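Local coordinates for probable conserved lipoprotein LpqI (Mycobacterium tuberculosis H37Rv, PDB 6GFV), which cleaves terminal beta-1,4-linked N-acetylglucosamine from peptidoglycan fragments as a family 3 glycoside hydrolase, thereby contributing to cell-wall recycling, at residues L22-V27 with T335-N340; V79-G84 with R117-Q122; I130-V135 with P264-D269; L249-T254 with V330-T335. All coordinates share one frame; numbering follows the deposited sequence.

Contact 1 of 4, residues L22-V27 with T335-N340; sequences LAQLLV and TMKGPN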
loop_
_atom_site.group_PDB
_atom_site.type_symbol
_atom_site.label_atom_id
_atom_site.label_comp_id
_atom_site.label_asym_id
_atom_site.label_seq_id
_atom_site.Cartn_x
_atom_site.Cartn_y
_atom_site.Cartn_z
ATOM N N LEU A 22 -10.324 -5.046 -13.727
ATOM C CA LEU A 22 -9.559 -3.805 -13.618
ATOM C C LEU A 22 -9.954 -3.040 -12.347
ATOM O O LEU A 22 -9.100 -2.573 -11.607
ATOM C CB LEU A 22 -9.770 -2.925 -14.865
ATOM C CG LEU A 22 -9.306 -3.452 -16.235
ATOM C CD1 LEU A 22 -9.975 -2.755 -17.420
ATOM C CD2 LEU A 22 -7.783 -3.391 -16.371
ATOM N N ALA A 23 -11.252 -2.952 -12.072
ATOM C CA ALA A 23 -11.719 -2.182 -10.922
ATOM C C ALA A 23 -11.201 -2.759 -9.601
ATOM O O ALA A 23 -10.934 -2.009 -8.661
ATOM C CB ALA A 23 -13.243 -2.097 -10.917
ATOM N N GLN A 24 -11.032 -4.075 -9.544
ATOM C CA GLN A 24 -10.461 -4.721 -8.359
ATOM C C GLN A 24 -9.070 -4.220 -7.998
ATOM O O GLN A 24 -8.632 -4.407 -6.873
ATOM C CB GLN A 24 -10.382 -6.235 -8.540
ATOM C CG GLN A 24 -11.689 -6.966 -8.335
ATOM C CD GLN A 24 -12.224 -6.771 -6.937
ATOM O OE1 GLN A 24 -11.526 -7.039 -5.962
ATOM N NE2 GLN A 24 -13.464 -6.291 -6.829
ATOM N N LEU A 25 -8.376 -3.605 -8.948
ATOM C CA LEU A 25 -6.982 -3.229 -8.745
ATOM C C LEU A 25 -6.828 -1.775 -8.301
ATOM O O LEU A 25 -5.706 -1.273 -8.176
ATOM C CB LEU A 25 -6.170 -3.488 -10.018
ATOM C CG LEU A 25 -6.259 -4.891 -10.635
ATOM C CD1 LEU A 25 -5.362 -5.008 -11.860
ATOM C CD2 LEU A 25 -5.925 -5.978 -9.619
ATOM N N LEU A 26 -7.954 -1.113 -8.034
ATOM C CA LEU A 26 -7.950 0.294 -7.674
ATOM C C LEU A 26 -8.358 0.523 -6.220
ATOM O O LEU A 26 -9.335 -0.053 -5.749
ATOM C CB LEU A 26 -8.887 1.082 -8.594
ATOM C CG LEU A 26 -8.867 0.836 -10.102
ATOM C CD1 LEU A 26 -9.919 1.691 -10.739
ATOM C CD2 LEU A 26 -7.511 1.136 -10.716
ATOM N N VAL A 27 -7.608 1.368 -5.519
ATOM C CA VAL A 27 -7.937 1.777 -4.149
ATOM C C VAL A 27 -7.955 3.308 -4.048
ATOM O O VAL A 27 -6.944 3.954 -4.300
ATOM C CB VAL A 27 -6.933 1.201 -3.122
ATOM C CG1 VAL A 27 -7.160 1.822 -1.750
ATOM C CG2 VAL A 27 -7.053 -0.318 -3.043
ATOM N N THR A 335 -6.347 -13.265 -2.736
ATOM C CA THR A 335 -5.591 -13.953 -1.700
ATOM C C THR A 335 -5.406 -13.029 -0.507
ATOM O O THR A 335 -5.552 -13.439 0.635
ATOM C CB THR A 335 -4.181 -14.428 -2.223
ATOM O OG1 THR A 335 -4.331 -15.316 -3.332
ATOM C CG2 THR A 335 -3.404 -15.130 -1.144
ATOM N N MET A 336 -5.092 -11.772 -0.791
ATOM C CA MET A 336 -4.962 -10.744 0.236
ATOM C C MET A 336 -6.272 -10.556 1.007
ATOM O O MET A 336 -6.269 -10.486 2.227
ATOM C CB MET A 336 -4.522 -9.414 -0.399
ATOM C CG MET A 336 -4.521 -8.210 0.535
ATOM S SD MET A 336 -4.144 -6.649 -0.276
ATOM C CE MET A 336 -5.749 -6.233 -0.953
ATOM N N LYS A 337 -7.385 -10.494 0.287
ATOM C CA LYS A 337 -8.682 -10.211 0.907
ATOM C C LYS A 337 -9.211 -11.387 1.712
ATOM O O LYS A 337 -9.901 -11.192 2.694
ATOM C CB LYS A 337 -9.710 -9.803 -0.149
ATOM C CG LYS A 337 -9.576 -8.360 -0.595
ATOM C CD LYS A 337 -10.505 -8.040 -1.727
ATOM C CE LYS A 337 -10.491 -6.556 -2.051
ATOM N NZ LYS A 337 -11.565 -6.219 -2.985
ATOM N N GLY A 338 -8.874 -12.604 1.311
ATOM C CA GLY A 338 -9.328 -13.776 2.024
ATOM C C GLY A 338 -10.755 -14.168 1.684
ATOM O O GLY A 338 -11.433 -13.489 0.926
ATOM N N PRO A 339 -11.229 -15.274 2.257
ATOM C CA PRO A 339 -12.519 -15.788 1.790
ATOM C C PRO A 339 -13.697 -15.042 2.381
ATOM O O PRO A 339 -13.569 -14.399 3.424
ATOM C CB PRO A 339 -12.503 -17.248 2.251
ATOM C CG PRO A 339 -11.620 -17.264 3.435
ATOM C CD PRO A 339 -10.629 -16.122 3.299
ATOM N N ASN A 340 -14.831 -15.108 1.692
ATOM C CA ASN A 340 -16.078 -14.581 2.229
ATOM C C ASN A 340 -16.561 -15.327 3.454
ATOM O O ASN A 340 -16.410 -16.543 3.547
ATOM C CB ASN A 340 -17.169 -14.612 1.170
ATOM C CG ASN A 340 -17.070 -13.459 0.230
ATOM O OD1 ASN A 340 -16.906 -12.320 0.658
ATOM N ND2 ASN A 340 -17.155 -13.736 -1.058
#

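Contact 2 of 4, residues V79-G84 with R117-Q122; sequences VDEEGG and RDRGRQ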
loop_
_atom_site.group_PDB
_atom_site.type_symbol
_atom_site.label_atom_id
_atom_site.label_comp_id
_atom_site.label_asym_id
_atom_site.label_seq_id
_atom_site.Cartn_x
_atom_site.Cartn_y
_atom_site.Cartn_z
ATOM N N VAL A 79 -5.703 2.718 5.436
ATOM C CA VAL A 79 -5.447 3.944 6.198
ATOM C C VAL A 79 -3.946 4.102 6.459
ATOM O O VAL A 79 -3.219 3.111 6.520
ATOM C CB VAL A 79 -6.225 3.920 7.548
ATOM C CG1 VAL A 79 -5.746 2.773 8.412
ATOM C CG2 VAL A 79 -6.149 5.270 8.306
ATOM N N ASP A 80 -3.495 5.344 6.631
ATOM C CA ASP A 80 -2.141 5.649 7.092
ATOM C C ASP A 80 -2.040 5.717 8.606
ATOM O O ASP A 80 -2.292 6.764 9.189
ATOM C CB ASP A 80 -1.663 6.989 6.525
ATOM C CG ASP A 80 -1.347 6.930 5.041
ATOM O OD1 ASP A 80 -0.824 5.905 4.572
ATOM O OD2 ASP A 80 -1.635 7.914 4.339
ATOM N N GLU A 81 -1.646 4.631 9.251
ATOM C CA GLU A 81 -1.541 4.652 10.706
ATOM C C GLU A 81 -0.186 4.171 11.207
ATOM O O GLU A 81 -0.013 2.998 11.542
ATOM C CB GLU A 81 -2.656 3.808 11.338
ATOM C CG GLU A 81 -3.750 4.644 11.983
ATOM C CD GLU A 81 -3.253 5.494 13.146
ATOM O OE1 GLU A 81 -2.215 5.148 13.750
ATOM O OE2 GLU A 81 -3.901 6.516 13.461
ATOM N N GLU A 82 0.768 5.094 11.254
ATOM C CA GLU A 82 2.123 4.797 11.692
ATOM C C GLU A 82 2.304 5.143 13.166
ATOM O O GLU A 82 3.157 4.568 13.842
ATOM C CB GLU A 82 3.157 5.576 10.866
ATOM C CG GLU A 82 2.967 5.516 9.350
ATOM C CD GLU A 82 3.912 6.429 8.614
ATOM O OE1 GLU A 82 4.909 6.879 9.212
ATOM O OE2 GLU A 82 3.637 6.716 7.440
ATOM N N GLY A 83 1.503 6.088 13.646
ATOM C CA GLY A 83 1.746 6.709 14.936
ATOM C C GLY A 83 2.562 7.997 14.827
ATOM O O GLY A 83 3.136 8.295 13.773
ATOM N N GLY A 84 2.599 8.765 15.917
ATOM C CA GLY A 84 3.317 10.032 15.953
ATOM C C GLY A 84 2.761 11.054 14.984
ATOM O O GLY A 84 1.618 11.470 15.108
ATOM N N ARG A 117 -0.208 -4.446 18.247
ATOM C CA ARG A 117 -1.315 -5.391 18.316
ATOM C C ARG A 117 -2.570 -4.733 18.899
ATOM O O ARG A 117 -3.669 -4.934 18.393
ATOM C CB ARG A 117 -0.932 -6.621 19.137
ATOM C CG ARG A 117 -2.064 -7.631 19.309
ATOM C CD ARG A 117 -1.598 -8.930 19.970
ATOM N NE ARG A 117 -1.088 -8.745 21.331
ATOM C CZ ARG A 117 0.200 -8.763 21.661
ATOM N NH1 ARG A 117 1.132 -8.948 20.728
ATOM N NH2 ARG A 117 0.561 -8.587 22.917
ATOM N N ASP A 118 -2.403 -3.943 19.949
ATOM C CA ASP A 118 -3.542 -3.243 20.538
ATOM C C ASP A 118 -4.192 -2.242 19.575
ATOM O O ASP A 118 -5.402 -2.269 19.365
ATOM C CB ASP A 118 -3.121 -2.512 21.806
ATOM C CG ASP A 118 -4.298 -1.885 22.515
ATOM O OD1 ASP A 118 -5.097 -2.637 23.101
ATOM O OD2 ASP A 118 -4.437 -0.660 22.446
ATOM N N ARG A 119 -3.379 -1.349 19.019
ATOM C CA ARG A 119 -3.835 -0.403 17.999
ATOM C C ARG A 119 -4.467 -1.121 16.800
ATOM O O ARG A 119 -5.481 -0.679 16.266
ATOM C CB ARG A 119 -2.671 0.494 17.541
ATOM C CG ARG A 119 -2.211 1.548 18.595
ATOM C CD ARG A 119 -0.989 2.392 18.166
ATOM N NE ARG A 119 -1.330 3.480 17.257
ATOM C CZ ARG A 119 -1.792 4.670 17.636
ATOM N NH1 ARG A 119 -1.956 4.942 18.923
ATOM N NH2 ARG A 119 -2.089 5.592 16.725
ATOM N N GLY A 120 -3.880 -2.243 16.394
ATOM C CA GLY A 120 -4.406 -3.026 15.282
ATOM C C GLY A 120 -5.767 -3.632 15.597
ATOM O O GLY A 120 -6.646 -3.713 14.736
ATOM N N ARG A 121 -5.924 -4.070 16.839
ATOM C CA ARG A 121 -7.175 -4.626 17.326
ATOM C C ARG A 121 -8.317 -3.604 17.253
ATOM O O ARG A 121 -9.416 -3.920 16.817
ATOM C CB ARG A 121 -6.985 -5.105 18.760
ATOM C CG ARG A 121 -7.931 -6.189 19.205
ATOM C CD ARG A 121 -7.843 -6.399 20.710
ATOM N NE ARG A 121 -6.702 -7.217 21.090
ATOM C CZ ARG A 121 -5.731 -6.839 21.918
ATOM N NH1 ARG A 121 -5.747 -5.640 22.484
ATOM N NH2 ARG A 121 -4.741 -7.678 22.189
ATOM N N GLN A 122 -8.037 -2.378 17.688
ATOM C CA GLN A 122 -8.999 -1.279 17.634
ATOM C C GLN A 122 -9.335 -0.886 16.188
ATOM O O GLN A 122 -10.478 -0.566 15.872
ATOM C CB GLN A 122 -8.460 -0.073 18.411
ATOM C CG GLN A 122 -8.288 -0.348 19.922
ATOM C CD GLN A 122 -7.895 0.889 20.706
ATOM O OE1 GLN A 122 -8.647 1.852 20.778
ATOM N NE2 GLN A 122 -6.704 0.876 21.274
HETATM O O HOH W 1 -1.285 2.524 14.581
#

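Contact 3 of 4, residues I130-V135 with P264-D269; sequences IDFAPV and PVFSDD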
loop_
_atom_site.group_PDB
_atom_site.type_symbol
_atom_site.label_atom_id
_atom_site.label_comp_id
_atom_site.label_asym_id
_atom_site.label_seq_id
_atom_site.Cartn_x
_atom_site.Cartn_y
_atom_site.Cartn_z
ATOM N N ILE A 130 -6.402 -2.915 6.097
ATOM C CA ILE A 130 -5.029 -2.641 5.635
ATOM C C ILE A 130 -4.481 -1.370 6.267
ATOM O O ILE A 130 -5.149 -0.333 6.248
ATOM C CB ILE A 130 -4.941 -2.474 4.083
ATOM C CG1 ILE A 130 -5.322 -3.763 3.347
ATOM C CG2 ILE A 130 -3.541 -2.026 3.669
ATOM C CD1 ILE A 130 -5.653 -3.538 1.883
ATOM N N ASP A 131 -3.276 -1.456 6.818
ATOM C CA ASP A 131 -2.561 -0.295 7.369
ATOM C C ASP A 131 -1.251 -0.115 6.605
ATOM O O ASP A 131 -0.427 -1.024 6.568
ATOM C CB ASP A 131 -2.266 -0.476 8.864
ATOM C CG ASP A 131 -1.588 0.757 9.511
ATOM O OD1 ASP A 131 -1.497 1.824 8.890
ATOM O OD2 ASP A 131 -1.177 0.655 10.676
ATOM N N PHE A 132 -1.063 1.062 6.022
ATOM C CA PHE A 132 0.179 1.372 5.330
ATOM C C PHE A 132 1.270 1.691 6.356
ATOM O O PHE A 132 1.609 2.846 6.587
ATOM C CB PHE A 132 -0.043 2.511 4.348
ATOM C CG PHE A 132 -0.980 2.157 3.242
ATOM C CD1 PHE A 132 -0.781 1.003 2.496
ATOM C CD2 PHE A 132 -2.080 2.942 2.962
ATOM C CE1 PHE A 132 -1.639 0.663 1.485
ATOM C CE2 PHE A 132 -2.946 2.594 1.959
ATOM C CZ PHE A 132 -2.720 1.451 1.207
ATOM N N ALA A 133 1.764 0.630 6.982
ATOM C CA ALA A 133 2.817 0.664 7.987
ATOM C C ALA A 133 3.264 -0.790 8.222
ATOM O O ALA A 133 2.468 -1.708 8.074
ATOM C CB ALA A 133 2.320 1.321 9.277
ATOM N N PRO A 134 4.521 -1.016 8.643
ATOM C CA PRO A 134 5.526 -0.059 9.102
ATOM C C PRO A 134 6.424 0.542 8.022
ATOM O O PRO A 134 6.687 -0.050 6.979
ATOM C CB PRO A 134 6.363 -0.896 10.072
ATOM C CG PRO A 134 6.306 -2.268 9.531
ATOM C CD PRO A 134 4.928 -2.408 8.916
ATOM N N VAL A 135 6.892 1.747 8.299
ATOM C CA VAL A 135 8.013 2.320 7.591
ATOM C C VAL A 135 9.271 1.509 7.866
ATOM O O VAL A 135 9.602 1.265 9.020
ATOM C CB VAL A 135 8.275 3.768 8.016
ATOM C CG1 VAL A 135 9.556 4.260 7.375
ATOM C CG2 VAL A 135 7.092 4.680 7.664
ATOM N N PRO A 264 1.080 -8.924 -2.308
ATOM C CA PRO A 264 0.513 -7.731 -2.954
ATOM C C PRO A 264 1.468 -6.522 -2.939
ATOM O O PRO A 264 2.035 -6.187 -1.902
ATOM C CB PRO A 264 -0.749 -7.445 -2.113
ATOM C CG PRO A 264 -0.351 -7.901 -0.734
ATOM C CD PRO A 264 0.553 -9.105 -0.939
ATOM N N VAL A 265 1.614 -5.883 -4.093
ATOM C CA VAL A 265 2.451 -4.702 -4.269
ATOM C C VAL A 265 1.612 -3.443 -4.556
ATOM O O VAL A 265 0.799 -3.432 -5.479
ATOM C CB VAL A 265 3.468 -4.890 -5.424
ATOM C CG1 VAL A 265 4.244 -3.619 -5.645
ATOM C CG2 VAL A 265 4.410 -6.039 -5.123
ATOM N N PHE A 266 1.835 -2.390 -3.771
ATOM C CA PHE A 266 1.078 -1.138 -3.874
ATOM C C PHE A 266 1.924 0.010 -4.417
ATOM O O PHE A 266 3.038 0.199 -3.961
ATOM C CB PHE A 266 0.557 -0.682 -2.500
ATOM C CG PHE A 266 -0.345 -1.658 -1.800
ATOM C CD1 PHE A 266 0.152 -2.814 -1.235
ATOM C CD2 PHE A 266 -1.684 -1.358 -1.613
ATOM C CE1 PHE A 266 -0.685 -3.686 -0.548
ATOM C CE2 PHE A 266 -2.521 -2.228 -0.929
ATOM C CZ PHE A 266 -2.022 -3.388 -0.401
ATOM N N SER A 267 1.382 0.818 -5.321
ATOM C CA SER A 267 1.990 2.116 -5.597
ATOM C C SER A 267 1.783 3.047 -4.408
ATOM O O SER A 267 0.830 2.886 -3.640
ATOM C CB SER A 267 1.419 2.758 -6.871
ATOM O OG SER A 267 0.151 3.366 -6.660
ATOM N N ASP A 268 2.685 4.017 -4.251
ATOM C CA ASP A 268 2.414 5.176 -3.394
ATOM C C ASP A 268 1.352 6.042 -4.089
ATOM O O ASP A 268 1.013 5.797 -5.244
ATOM C CB ASP A 268 3.704 5.966 -3.109
ATOM C CG ASP A 268 3.589 6.892 -1.892
ATOM O OD1 ASP A 268 2.466 7.104 -1.388
ATOM O OD2 ASP A 268 4.631 7.415 -1.446
ATOM N N ASP A 269 0.826 7.038 -3.380
ATOM C CA ASP A 269 -0.268 7.898 -3.865
ATOM C C ASP A 269 0.038 8.600 -5.187
ATOM O O ASP A 269 0.919 9.444 -5.256
ATOM C CB ASP A 269 -0.617 8.938 -2.780
ATOM C CG ASP A 269 -1.524 10.071 -3.288
ATOM O OD1 ASP A 269 -2.385 9.837 -4.155
ATOM O OD2 ASP A 269 -1.375 11.210 -2.808
#

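Contact 4 of 4, residues L249-T254 with V330-T335; sequences LLRTGT and VVRVAT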
loop_
_atom_site.group_PDB
_atom_site.type_symbol
_atom_site.label_atom_id
_atom_site.label_comp_id
_atom_site.label_asym_id
_atom_site.label_seq_id
_atom_site.Cartn_x
_atom_site.Cartn_y
_atom_site.Cartn_z
ATOM N N LEU A 249 12.855 -6.552 -9.481
ATOM C CA LEU A 249 13.835 -6.829 -8.425
ATOM C C LEU A 249 13.176 -7.357 -7.149
ATOM O O LEU A 249 13.664 -8.300 -6.518
ATOM C CB LEU A 249 14.642 -5.579 -8.081
ATOM C CG LEU A 249 15.701 -5.709 -6.970
ATOM C CD1 LEU A 249 16.761 -6.752 -7.330
ATOM C CD2 LEU A 249 16.358 -4.357 -6.664
ATOM N N LEU A 250 12.073 -6.722 -6.774
ATOM C CA LEU A 250 11.280 -7.146 -5.626
ATOM C C LEU A 250 10.738 -8.555 -5.837
ATOM O O LEU A 250 10.835 -9.394 -4.941
ATOM C CB LEU A 250 10.137 -6.161 -5.364
ATOM C CG LEU A 250 9.145 -6.530 -4.244
ATOM C CD1 LEU A 250 9.825 -6.756 -2.892
ATOM C CD2 LEU A 250 8.063 -5.486 -4.121
ATOM N N ARG A 251 10.183 -8.808 -7.021
ATOM C CA ARG A 251 9.642 -10.129 -7.354
ATOM C C ARG A 251 10.700 -11.253 -7.304
ATOM O O ARG A 251 10.414 -12.337 -6.818
ATOM C CB ARG A 251 8.995 -10.122 -8.751
ATOM C CG ARG A 251 7.735 -9.270 -8.903
ATOM C CD ARG A 251 6.671 -9.627 -7.878
ATOM N NE ARG A 251 5.426 -8.893 -8.120
ATOM C CZ ARG A 251 4.396 -8.845 -7.285
ATOM N NH1 ARG A 251 4.453 -9.484 -6.123
ATOM N NH2 ARG A 251 3.313 -8.149 -7.612
ATOM N N THR A 252 11.909 -10.999 -7.809
ATOM C CA THR A 252 12.937 -12.052 -7.889
ATOM C C THR A 252 13.787 -12.182 -6.628
ATOM O O THR A 252 14.181 -13.281 -6.255
ATOM C CB THR A 252 13.879 -11.826 -9.093
ATOM O OG1 THR A 252 14.461 -10.523 -9.008
ATOM C CG2 THR A 252 13.126 -11.959 -10.386
ATOM N N GLY A 253 14.080 -11.060 -5.981
ATOM C CA GLY A 253 14.818 -11.050 -4.727
ATOM C C GLY A 253 16.330 -11.258 -4.824
ATOM O O GLY A 253 17.090 -10.594 -4.131
ATOM N N THR A 254 16.745 -12.200 -5.669
ATOM C CA THR A 254 18.149 -12.583 -5.830
ATOM C C THR A 254 19.125 -11.407 -5.827
ATOM O O THR A 254 20.116 -11.424 -5.119
ATOM C CB THR A 254 18.349 -13.366 -7.146
ATOM O OG1 THR A 254 17.473 -14.495 -7.174
ATOM C CG2 THR A 254 19.801 -13.823 -7.303
ATOM N N VAL A 330 -5.272 -9.829 -10.038
ATOM C CA VAL A 330 -6.571 -10.113 -9.432
ATOM C C VAL A 330 -6.493 -11.300 -8.470
ATOM O O VAL A 330 -7.146 -11.305 -7.427
ATOM C CB VAL A 330 -7.678 -10.386 -10.488
ATOM C CG1 VAL A 330 -8.938 -10.937 -9.820
ATOM C CG2 VAL A 330 -8.009 -9.112 -11.258
ATOM N N VAL A 331 -5.665 -12.284 -8.799
ATOM C CA VAL A 331 -5.490 -13.450 -7.933
ATOM C C VAL A 331 -4.772 -13.065 -6.647
ATOM O O VAL A 331 -5.114 -13.538 -5.571
ATOM C CB VAL A 331 -4.713 -14.589 -8.655
ATOM C CG1 VAL A 331 -4.376 -15.721 -7.690
ATOM C CG2 VAL A 331 -5.517 -15.110 -9.840
ATOM N N ARG A 332 -3.793 -12.180 -6.763
ATOM C CA ARG A 332 -3.064 -11.706 -5.597
ATOM C C ARG A 332 -3.971 -10.923 -4.655
ATOM O O ARG A 332 -3.858 -11.031 -3.440
ATOM C CB ARG A 332 -1.873 -10.843 -6.024
ATOM C CG ARG A 332 -0.720 -11.635 -6.563
ATOM C CD ARG A 332 0.550 -10.828 -6.549
ATOM N NE ARG A 332 1.618 -11.505 -7.277
ATOM C CZ ARG A 332 1.949 -11.230 -8.533
ATOM N NH1 ARG A 332 1.311 -10.284 -9.191
ATOM N NH2 ARG A 332 2.936 -11.885 -9.122
ATOM N N VAL A 333 -4.891 -10.146 -5.212
ATOM C CA VAL A 333 -5.719 -9.334 -4.344
ATOM C C VAL A 333 -6.803 -10.210 -3.695
ATOM O O VAL A 333 -7.126 -10.018 -2.528
ATOM C CB VAL A 333 -6.311 -8.107 -5.092
ATOM C CG1 VAL A 333 -5.188 -7.284 -5.701
ATOM C CG2 VAL A 333 -7.272 -8.509 -6.153
ATOM N N ALA A 334 -7.302 -11.220 -4.406
ATOM C CA ALA A 334 -8.236 -12.156 -3.784
ATOM C C ALA A 334 -7.596 -12.845 -2.575
ATOM O O ALA A 334 -8.225 -12.986 -1.527
ATOM C CB ALA A 334 -8.724 -13.193 -4.799
ATOM N N THR A 335 -6.347 -13.265 -2.736
ATOM C CA THR A 335 -5.591 -13.953 -1.700
ATOM C C THR A 335 -5.406 -13.029 -0.507
ATOM O O THR A 335 -5.552 -13.439 0.635
ATOM C CB THR A 335 -4.181 -14.428 -2.223
ATOM O OG1 THR A 335 -4.331 -15.316 -3.332
ATOM C CG2 THR A 335 -3.404 -15.130 -1.144
#

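Contact 1 of 4, residues L22-V27 with T335-N340
A single side-chain hydrogen bond joins Gln-24 to Lys-337. The ammonium NZ of Lys-337 donates to Gln-24 OE1 over 3.1 Å, arriving in the carbonyl plane on a lone pair, with a C=O...N angle of 134°. Lys-337 suits the task because its chain runs fully extended beyond CG and spans most of the gap between two backbones whose CA atoms, on Gln-24 and Lys-337, are 10.9 Å apart. Gln-24 reaches back by bending at chi2 (-61°), which swings its amide toward Lys-337 at the end of helix 323-337. The amide supplies a neutral acceptor, and NZ has a further partner in the carbonyl oxygen of Gly-46.

The backbone turns on each side. Gln-24 occupies the second position of a type I turn from Ala-23 to Leu-26, closed by Leu-26 N to Ala-23 O at 3.2 Å. The other helix ends at Gly-338, the first residue to leave helical angles; its positive phi suits glycine, which has no CB to press on the preceding carbonyl O.

Around this bond, Leu-22 and Leu-25 pack on helix 323-337, while Val-27 starts into strand 26-29 beside Ser-78 of strand 76-83. The contact thus ties the turn between the first helix and strand to the end of the last helix.

Contact 2 of 4, residues V79-G84 with R117-Q122
Glu-81 and Arg-119 meet at about a right angle, the acid reaching out from its strand and the arginine from helix 109-126. Arg-119 NH2 donates to Glu-81 OE1 over 3.0 Å, and the nearly straight N-H...O angle of 165° makes this a well-formed salt bridge. The oxygen lies at the guanidinium edge, close to its plane. Carboxylate and guanidinium planes are 48° apart; NH2 meets OE1 on its syn side, well out of the carboxylate plane. A bend at chi3 (80°) turns the arginine head across the acid.

Water 1 braces the same edge, accepting from Arg-119 NE at 2.8 Å and donating to Glu-81 OE1 at 2.9 Å. OE1 is therefore gripped twice, and Arg-119 NH1 binds Gly-95 O.

The strand here carries a classic beta bulge, with Glu-82 and Gly-83 both facing Val-86. At the backbone angles of Gly-83 a CB would press on the carbonyl O of Glu-82, so glycine suits the place, and its CA passes 4.4 Å from Arg-119 NH2. By similarity, neighbouring Asp-80 binds substrate, as does Arg-88 close to Glu-81; Glu-82 instead pairs with Lys-180 and Arg-150.

The second carboxylate oxygen of Glu-81, OE2, is held by Ser-87 OG and Leu-89 N, while the Arg-119 side chain packs against Ser-87 and Ile-93.

Contact 3 of 4, residues I130-V135 with P264-D269
Inside a TIM barrel, Phe-132, just after strand 130-131, and Phe-266 of strand 265-267 meet across the interior; strands 176-182 and 223-230 separate their two strands in the sheet. Their rings form an offset edge-to-face pair, with centroids 5.5 Å apart and planes at 79°. The edge of Phe-132 does the touching: its CE1 sits over one face of Phe-266, 3.7 Å from Phe-266 CD2. Both rings have CG anti to the carbonyl carbon; for Phe-266 (chi1 -59°) this extends the ring from the strand into the barrel interior. Flat, bulky rings suit this place because together they span a gap of 9.6 Å between the CA atoms of Phe-132 and Phe-266. The CD1 end of Ile-130 lies at the edge of the Phe-266 ring, 4.3 Å from Phe-266 CZ.

Just beyond the strands the backbone turns toward the active site. Phe-132 centres an inverse gamma turn, and its carbonyl oxygen accepts from Lys-180 NZ, a substrate-binding residue by similarity. The Phe-132 ring also touches Asp-80. On the other segment, Asp-269 N donates to Asp-268 OD1 over a short 2.6 Å, on the anti side and from out of the carboxylate plane, and probably helps fix its rotation. Ser-267 OG donates to Asp-268 O at 2.9 Å, bracing the backbone of the same residue. Asp-268 is the probable nucleophile, placed at the C-terminal end of its strand, as is characteristic of catalytic residues in TIM-barrel glycosidases.

Contact 4 of 4, residues L249-T254 with V330-T335
Arg-251 NH1 is gripped by the carbonyl oxygens of Gly-263 and Phe-261, which help hold its guanidinium flat against that of Arg-332. The two groups come from opposite directions and stack face to face, centres 3.6 Å apart and planes only 18° from parallel. The stack is offset: Arg-251 NH2 lies over the rim of the Arg-332 plane, 3.3 Å from Arg-332 NH1, while CZ of Arg-332 is 3.6 Å from CZ of Arg-251. Both nitrogens are donors, so no hydrogen bond joins them. What makes the pair tolerable is probably Asp-295, whose OD2 takes Arg-251 NH2 and whose OD1 takes Arg-332 NH1; Asp-262 adds a second carboxylate at Arg-332 NH2.

Arginine suits both places, having a flat cation that can stack by its face while its edges keep their acceptors. A bend at chi2 (-54°) brings the Arg-251 head round toward its partner, whereas Arg-332 reaches over with its chain extended as far as NE.

The result is a carboxylate-bridged arginine stack, here joining helix 244-252, on the flank of the TIM barrel, to helix 323-337, at the end where the parallel strands begin.

From the N terminus, residues 22-27, where the first helix turns into the first strand, meet the last helix at the far end of the chain, so contact 1 closes a loop of some 300 residues and encloses the other three. Contact 2 closes early, tying strand 76-83 to helix 109-126. The chain then enters strand 130-131, which opens contact 3 and lies beside strand 76-83 in the sheet; Val-79 O and Phe-132 N probably hydrogen-bond there. Contact 4 opens at helix 244-252 before contact 3 closes at 264-269, and finishes at 330-335, so these two cross. Helix 323-337 serves contacts 1 and 4, and its Met-336 packs on Phe-266 and Ile-130, linking the last helix to the barrel core.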